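Local structure of myosin regulatory light chain (Physarum polycephalum, 2BL0) at residues Gln6-Glu9 against Cys10-Phe14; Glu132-Val135 against Asp136-Thr140. The protein serves as a light chain in the regulatory domain of myosin II and binds a calcium ion through an EF-hand. One frame throughout, in Å; residues are numbered along the deposited sequence.

In the fold
Contact 1 and contact 2 each join residues about one turn apart along a helix, and the helices belong to different EF-hands. Residues 6-14 lie on helix 4-14, which enters the first EF-hand; residues 132-140 lie on helix 131-140, which leaves the last. The centres of the two contacts are about 26 Å apart and their nearest atoms about 13 Å, so they do not touch. Calcium is bound just beyond contact 1, by D15, D17, D19 and K21, and the F11 side chain is about 7 Å from the ion. The E132 side chain of contact 2 is about 9 Å from that of D86, an inferred ligand of a second site. Both contacts also pack against another protein chain.

Contact 1 (Gln6-Glu9 against Cys10-Phe14); sequences QIQE and CFQIF
The carboxamides of Q8 and Q12, one helical turn apart, lie stacked with their planes 25° from parallel. Their oxygens approach to 4.0 Å between Q8 OE1 and Q12 OE1, while Q12 OE1 lies 3.8 Å from Q8 CG, a van der Waals contact; no hydrogen bond joins the two amides. Q12 keeps its CG beside its own backbone N (chi1 -67°), which brings the methylene back over the preceding turn, 3.2 Å from Q8 O. The other flat group, the F14 ring, has C10 O in its plane at the edge, 3.4 Å from F14 CD1. On the side that faces another protein chain, E9 and I13 run side by side in the same direction; I13 CD1 comes to 4.2 Å from E9 CG and I13 CG1 rests against E9 O. Beneath the side chains the helix ladder is regular: Q6 O, I7 O and Q8 O accept from C10 N, F11 N and Q12 N, and the step from I13 N to E9 O is the most bent of the four, at 148° and 3.1 Å. E9 OE1 forms a salt bridge with a basic side chain of that other protein chain, and C10 and I13 pack on its aromatic side chains. From the same helix, I7 reaches F60, K61 and Y64 of helix 57-64, F11 sits on L57 and on V22 of strand 22-23, and F14 leans on S29, A30 and S33, joining the entering helix of this EF-hand to its exiting helix 27-33 and to helix 57-64.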
ATOM      1  N   GLN B   6       5.097   4.270  -8.404  1.00  9.15           N
ATOM      2  CA  GLN B   6       5.777   3.505  -7.366  1.00  8.59           C
ATOM      3  C   GLN B   6       6.844   4.354  -6.692  1.00  7.80           C
ATOM      4  O   GLN B   6       7.049   4.248  -5.494  1.00  6.95           O
ATOM      5  CB  GLN B   6       6.404   2.230  -7.925  1.00  8.22           C
ATOM      6  CG  GLN B   6       5.406   1.110  -8.218  1.00  9.75           C
ATOM      7  CD  GLN B   6       6.046  -0.054  -8.938  1.00 11.50           C
ATOM      8  OE1 GLN B   6       6.725   0.141  -9.937  1.00  9.85           O
ATOM      9  NE2 GLN B   6       5.812  -1.270  -8.448  1.00 14.53           N
ATOM     10  N   ILE B   7       7.540   5.185  -7.469  1.00  7.24           N
ATOM     11  CA  ILE B   7       8.541   6.084  -6.895  1.00  7.04           C
ATOM     12  C   ILE B   7       7.873   7.108  -5.967  1.00  6.79           C
ATOM     13  O   ILE B   7       8.344   7.340  -4.853  1.00  5.58           O
ATOM     14  CB  ILE B   7       9.396   6.780  -8.004  1.00  7.02           C
ATOM     15  CG1 ILE B   7      10.246   5.750  -8.750  1.00  7.15           C
ATOM     16  CG2 ILE B   7      10.312   7.789  -7.395  1.00  6.91           C
ATOM     17  CD1 ILE B   7      10.804   6.239 -10.089  1.00  7.75           C
ATOM     18  N   GLN B   8       6.765   7.697  -6.406  1.00  7.08           N
ATOM     19  CA  GLN B   8       6.034   8.635  -5.545  1.00  8.04           C
ATOM     20  C   GLN B   8       5.544   7.975  -4.252  1.00  7.03           C
ATOM     21  O   GLN B   8       5.650   8.540  -3.171  1.00  6.48           O
ATOM     22  CB  GLN B   8       4.842   9.237  -6.289  1.00  8.52           C
ATOM     23  CG  GLN B   8       3.992  10.171  -5.430  1.00 12.04           C
ATOM     24  CD  GLN B   8       2.867  10.806  -6.218  1.00 16.26           C
ATOM     25  OE1 GLN B   8       2.684  12.020  -6.179  1.00 19.91           O
ATOM     26  NE2 GLN B   8       2.118   9.991  -6.929  1.00 17.92           N
ATOM     27  N   GLU B   9       4.996   6.774  -4.374  1.00  7.10           N
ATOM     28  CA  GLU B   9       4.470   6.037  -3.240  1.00  6.44           C
ATOM     29  C   GLU B   9       5.557   5.790  -2.216  1.00  6.07           C
ATOM     30  O   GLU B   9       5.352   5.942  -1.012  1.00  5.79           O
ATOM     31  CB  GLU B   9       3.918   4.686  -3.722  1.00  6.87           C
ATOM     32  CG  GLU B   9       3.324   3.799  -2.639  1.00  8.53           C
ATOM     33  CD  GLU B   9       2.807   2.475  -3.168  1.00 11.83           C
ATOM     34  OE1 GLU B   9       3.483   1.836  -4.000  1.00 10.34           O
ATOM     35  OE2 GLU B   9       1.708   2.081  -2.754  1.00 12.45           O
ATOM     36  N   CYS B  10       6.707   5.349  -2.708  1.00  5.21           N
ATOM     37  CA  CYS B  10       7.842   5.101  -1.854  1.00  4.82           C
ATOM     38  C   CYS B  10       8.265   6.364  -1.138  1.00  4.37           C
ATOM     39  O   CYS B  10       8.421   6.344   0.078  1.00  4.47           O
ATOM     40  CB  CYS B  10       8.997   4.511  -2.663  1.00  4.40           C
ATOM     41  SG  CYS B  10      10.579   4.389  -1.764  1.00  5.70           S
ATOM     42  N   PHE B  11       8.401   7.469  -1.872  1.00  4.01           N
ATOM     43  CA  PHE B  11       8.805   8.737  -1.279  1.00  4.73           C
ATOM     44  C   PHE B  11       7.841   9.145  -0.167  1.00  4.73           C
ATOM     45  O   PHE B  11       8.270   9.528   0.915  1.00  4.74           O
ATOM     46  CB  PHE B  11       8.892   9.833  -2.338  1.00  4.63           C
ATOM     47  CG  PHE B  11       9.384  11.154  -1.801  1.00  3.84           C
ATOM     48  CD1 PHE B  11      10.753  11.458  -1.795  1.00  5.20           C
ATOM     49  CD2 PHE B  11       8.495  12.085  -1.320  1.00  6.06           C
ATOM     50  CE1 PHE B  11      11.210  12.659  -1.292  1.00  3.35           C
ATOM     51  CE2 PHE B  11       8.934  13.279  -0.829  1.00  4.68           C
ATOM     52  CZ  PHE B  11      10.289  13.580  -0.814  1.00  4.26           C
ATOM     53  N   GLN B  12       6.551   9.033  -0.435  1.00  5.45           N
ATOM     54  CA  GLN B  12       5.538   9.433   0.529  1.00  5.69           C
ATOM     55  C   GLN B  12       5.614   8.592   1.802  1.00  6.10           C
ATOM     56  O   GLN B  12       5.345   9.085   2.889  1.00  6.26           O
ATOM     57  CB  GLN B  12       4.134   9.343  -0.083  1.00  6.80           C
ATOM     58  CG  GLN B  12       3.931  10.347  -1.181  1.00  7.81           C
ATOM     59  CD  GLN B  12       2.556  10.302  -1.808  1.00 13.09           C
ATOM     60  OE1 GLN B  12       2.093  11.317  -2.315  1.00 15.77           O
ATOM     61  NE2 GLN B  12       1.905   9.143  -1.782  1.00 14.67           N
ATOM     62  N   ILE B  13       5.979   7.321   1.669  1.00  5.52           N
ATOM     63  CA  ILE B  13       6.133   6.449   2.829  1.00  5.72           C
ATOM     64  C   ILE B  13       7.301   6.905   3.708  1.00  5.72           C
ATOM     65  O   ILE B  13       7.183   6.912   4.929  1.00  5.82           O
ATOM     66  CB  ILE B  13       6.256   4.963   2.384  1.00  6.51           C
ATOM     67  CG1 ILE B  13       4.881   4.430   1.950  1.00  6.54           C
ATOM     68  CG2 ILE B  13       6.805   4.086   3.490  1.00  6.94           C
ATOM     69  CD1 ILE B  13       4.961   3.165   1.167  1.00  7.48           C
ATOM     70  N   PHE B  14       8.404   7.314   3.082  1.00  4.99           N
ATOM     71  CA  PHE B  14       9.557   7.848   3.790  1.00  5.26           C
ATOM     72  C   PHE B  14       9.294   9.234   4.382  1.00  5.48           C
ATOM     73  O   PHE B  14       9.871   9.580   5.407  1.00  5.52           O
ATOM     74  CB  PHE B  14      10.787   7.891   2.882  1.00  4.88           C
ATOM     75  CG  PHE B  14      11.529   6.588   2.813  1.00  4.53           C
ATOM     76  CD1 PHE B  14      11.107   5.561   1.986  1.00  5.58           C
ATOM     77  CD2 PHE B  14      12.658   6.390   3.591  1.00  8.35           C
ATOM     78  CE1 PHE B  14      11.790   4.336   1.946  1.00  6.44           C
ATOM     79  CE2 PHE B  14      13.328   5.196   3.569  1.00  7.97           C
ATOM     80  CZ  PHE B  14      12.908   4.160   2.751  1.00  7.90           C
TER

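Contact 2 (Glu132-Val135 against Asp136-Thr140); sequences ESFV and DMLVT
In helix 131-140, the exiting helix of the last EF-hand, E132, F134 and V135 meet D136, M137, L138 and V139 about one turn farther on. F134 carries the apolar part. L138 lies over one face of its ring, with L138 CG 4.2 Å above the plane and offset toward the rim, and L138 CD1 reaches 3.7 Å from F134 CE2. M137 approaches the same ring obliquely, its terminal methyl CE 3.8 Å from F134 CE1. V135 and V139 lie side by side, pointing the same way, with V135 CG1 4.1 Å from V139 CG2. F134 and V135 also pack on F82 of helix 75-85, and L138 on L117 of helix 111-118, while M137 and L138 face aromatic side chains of another protein chain. Four main-chain bonds link each residue from E132 to V135 with the one four places on. Near the helix end D136 O accepts two bonds from T140, whose N and OG1 come from opposite faces of the carbonyl plane; the OG1 bond is short, 2.6 Å. On the polar side the E132 chain turns about its CB-CG bond (chi2 -82°), swinging its carboxylate toward that of D136, with the two planes 64° apart. E132 OE2 and D136 OD2 stay 4.5 Å apart, and one water donates to both, at 2.6 Å to E132 OE2 and 2.7 Å to D136 OD2. Using both its hydrogens, this water is consistent with two ionised carboxylates, whose mutual repulsion it would soften; their proximity would nonetheless tend to raise the affinity of either for a proton.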
ATOM      1  N   GLU B 132      25.543 -19.727  -3.311  1.00  5.90           N
ATOM      2  CA  GLU B 132      24.664 -19.413  -4.442  1.00  6.47           C
ATOM      3  C   GLU B 132      23.201 -19.232  -4.007  1.00  6.47           C
ATOM      4  O   GLU B 132      22.494 -18.355  -4.537  1.00  6.81           O
ATOM      5  CB  GLU B 132      24.774 -20.468  -5.532  1.00  6.90           C
ATOM      6  CG  GLU B 132      24.120 -20.030  -6.844  1.00  6.05           C
ATOM      7  CD  GLU B 132      22.605 -20.222  -6.905  1.00  7.63           C
ATOM      8  OE1 GLU B 132      22.087 -21.146  -6.244  1.00  7.30           O
ATOM      9  OE2 GLU B 132      21.932 -19.441  -7.645  1.00  8.67           O
ATOM     10  N   SER B 133      22.742 -20.025  -3.046  1.00  6.42           N
ATOM     11  CA  SER B 133      21.387 -19.854  -2.508  1.00  7.42           C
ATOM     12  C   SER B 133      21.279 -18.499  -1.802  1.00  6.59           C
ATOM     13  O   SER B 133      20.243 -17.854  -1.860  1.00  7.44           O
ATOM     14  CB  SER B 133      20.993 -20.972  -1.536  1.00  7.81           C
ATOM     15  OG  SER B 133      20.941 -22.240  -2.191  1.00 13.24           O
ATOM     16  N   PHE B 134      22.363 -18.068  -1.160  1.00  5.68           N
ATOM     17  CA  PHE B 134      22.396 -16.779  -0.475  1.00  6.20           C
ATOM     18  C   PHE B 134      22.328 -15.655  -1.502  1.00  5.72           C
ATOM     19  O   PHE B 134      21.532 -14.739  -1.352  1.00  5.87           O
ATOM     20  CB  PHE B 134      23.646 -16.683   0.422  1.00  6.75           C
ATOM     21  CG  PHE B 134      23.742 -15.381   1.206  1.00  7.38           C
ATOM     22  CD1 PHE B 134      22.858 -15.103   2.235  1.00 10.46           C
ATOM     23  CD2 PHE B 134      24.702 -14.428   0.876  1.00  9.33           C
ATOM     24  CE1 PHE B 134      22.944 -13.892   2.952  1.00 11.75           C
ATOM     25  CE2 PHE B 134      24.807 -13.238   1.585  1.00  8.88           C
ATOM     26  CZ  PHE B 134      23.927 -12.958   2.608  1.00 10.29           C
ATOM     27  N   VAL B 135      23.128 -15.755  -2.562  1.00  5.60           N
ATOM     28  CA  VAL B 135      23.097 -14.799  -3.665  1.00  5.35           C
ATOM     29  C   VAL B 135      21.700 -14.790  -4.272  1.00  5.44           C
ATOM     30  O   VAL B 135      21.110 -13.744  -4.507  1.00  5.42           O
ATOM     31  CB  VAL B 135      24.168 -15.137  -4.737  1.00  4.98           C
ATOM     32  CG1 VAL B 135      24.017 -14.233  -5.949  1.00  6.59           C
ATOM     33  CG2 VAL B 135      25.575 -15.022  -4.118  1.00  6.60           C
ATOM     34  N   ASP B 136      21.130 -15.960  -4.479  1.00  6.74           N
ATOM     35  CA  ASP B 136      19.794 -16.026  -5.059  1.00  7.12           C
ATOM     36  C   ASP B 136      18.762 -15.299  -4.191  1.00  7.05           C
ATOM     37  O   ASP B 136      17.890 -14.579  -4.714  1.00  6.52           O
ATOM     38  CB  ASP B 136      19.387 -17.483  -5.299  1.00  8.24           C
ATOM     39  CG  ASP B 136      17.990 -17.603  -5.847  1.00 10.87           C
ATOM     40  OD1 ASP B 136      17.035 -17.421  -5.069  1.00 16.87           O
ATOM     41  OD2 ASP B 136      17.744 -17.853  -7.038  1.00 16.26           O
ATOM     42  N   MET B 137      18.860 -15.482  -2.880  1.00  6.70           N
ATOM     43  CA  MET B 137      17.991 -14.782  -1.944  1.00  7.41           C
ATOM     44  C   MET B 137      18.185 -13.262  -2.085  1.00  6.60           C
ATOM     45  O   MET B 137      17.217 -12.514  -2.141  1.00  6.41           O
ATOM     46  CB  MET B 137      18.269 -15.250  -0.502  1.00  8.36           C
ATOM     47  CG  MET B 137      17.433 -14.560   0.559  1.00 10.90           C
ATOM     48  SD  MET B 137      17.936 -14.927   2.251  1.00 14.91           S
ATOM     49  CE  MET B 137      19.199 -13.742   2.523  1.00 14.63           C
ATOM     50  N   LEU B 138      19.427 -12.796  -2.162  1.00  5.44           N
ATOM     51  CA  LEU B 138      19.683 -11.367  -2.311  1.00  5.87           C
ATOM     52  C   LEU B 138      19.163 -10.755  -3.604  1.00  5.82           C
ATOM     53  O   LEU B 138      18.762  -9.594  -3.615  1.00  6.73           O
ATOM     54  CB  LEU B 138      21.167 -11.056  -2.171  1.00  5.14           C
ATOM     55  CG  LEU B 138      21.813 -11.405  -0.832  1.00  7.64           C
ATOM     56  CD1 LEU B 138      23.225 -10.841  -0.794  1.00  8.88           C
ATOM     57  CD2 LEU B 138      21.012 -10.869   0.344  1.00  8.10           C
ATOM     58  N   VAL B 139      19.179 -11.527  -4.675  1.00  6.48           N
ATOM     59  CA  VAL B 139      18.811 -11.034  -5.993  1.00  7.20           C
ATOM     60  C   VAL B 139      17.294 -11.132  -6.230  1.00  7.83           C
ATOM     61  O   VAL B 139      16.694 -10.213  -6.801  1.00  6.98           O
ATOM     62  CB  VAL B 139      19.591 -11.784  -7.094  1.00  7.72           C
ATOM     63  CG1 VAL B 139      19.101 -11.384  -8.498  1.00  7.78           C
ATOM     64  CG2 VAL B 139      21.086 -11.543  -6.945  1.00  7.10           C
ATOM     65  N   THR B 140      16.686 -12.236  -5.806  1.00  8.39           N
ATOM     66  CA  THR B 140      15.285 -12.542  -6.138  1.00  8.66           C
ATOM     67  C   THR B 140      14.295 -12.252  -5.014  1.00  8.78           C
ATOM     68  O   THR B 140      13.095 -12.172  -5.265  1.00  7.81           O
ATOM     69  CB  THR B 140      15.131 -14.013  -6.582  1.00  8.77           C
ATOM     70  OG1 THR B 140      15.382 -14.891  -5.470  1.00 10.01           O
ATOM     71  CG2 THR B 140      16.187 -14.376  -7.623  1.00 10.63           C
TER
HETATM   72  O   HOH W   1      19.401 -19.688  -8.198  1.00 32.37           O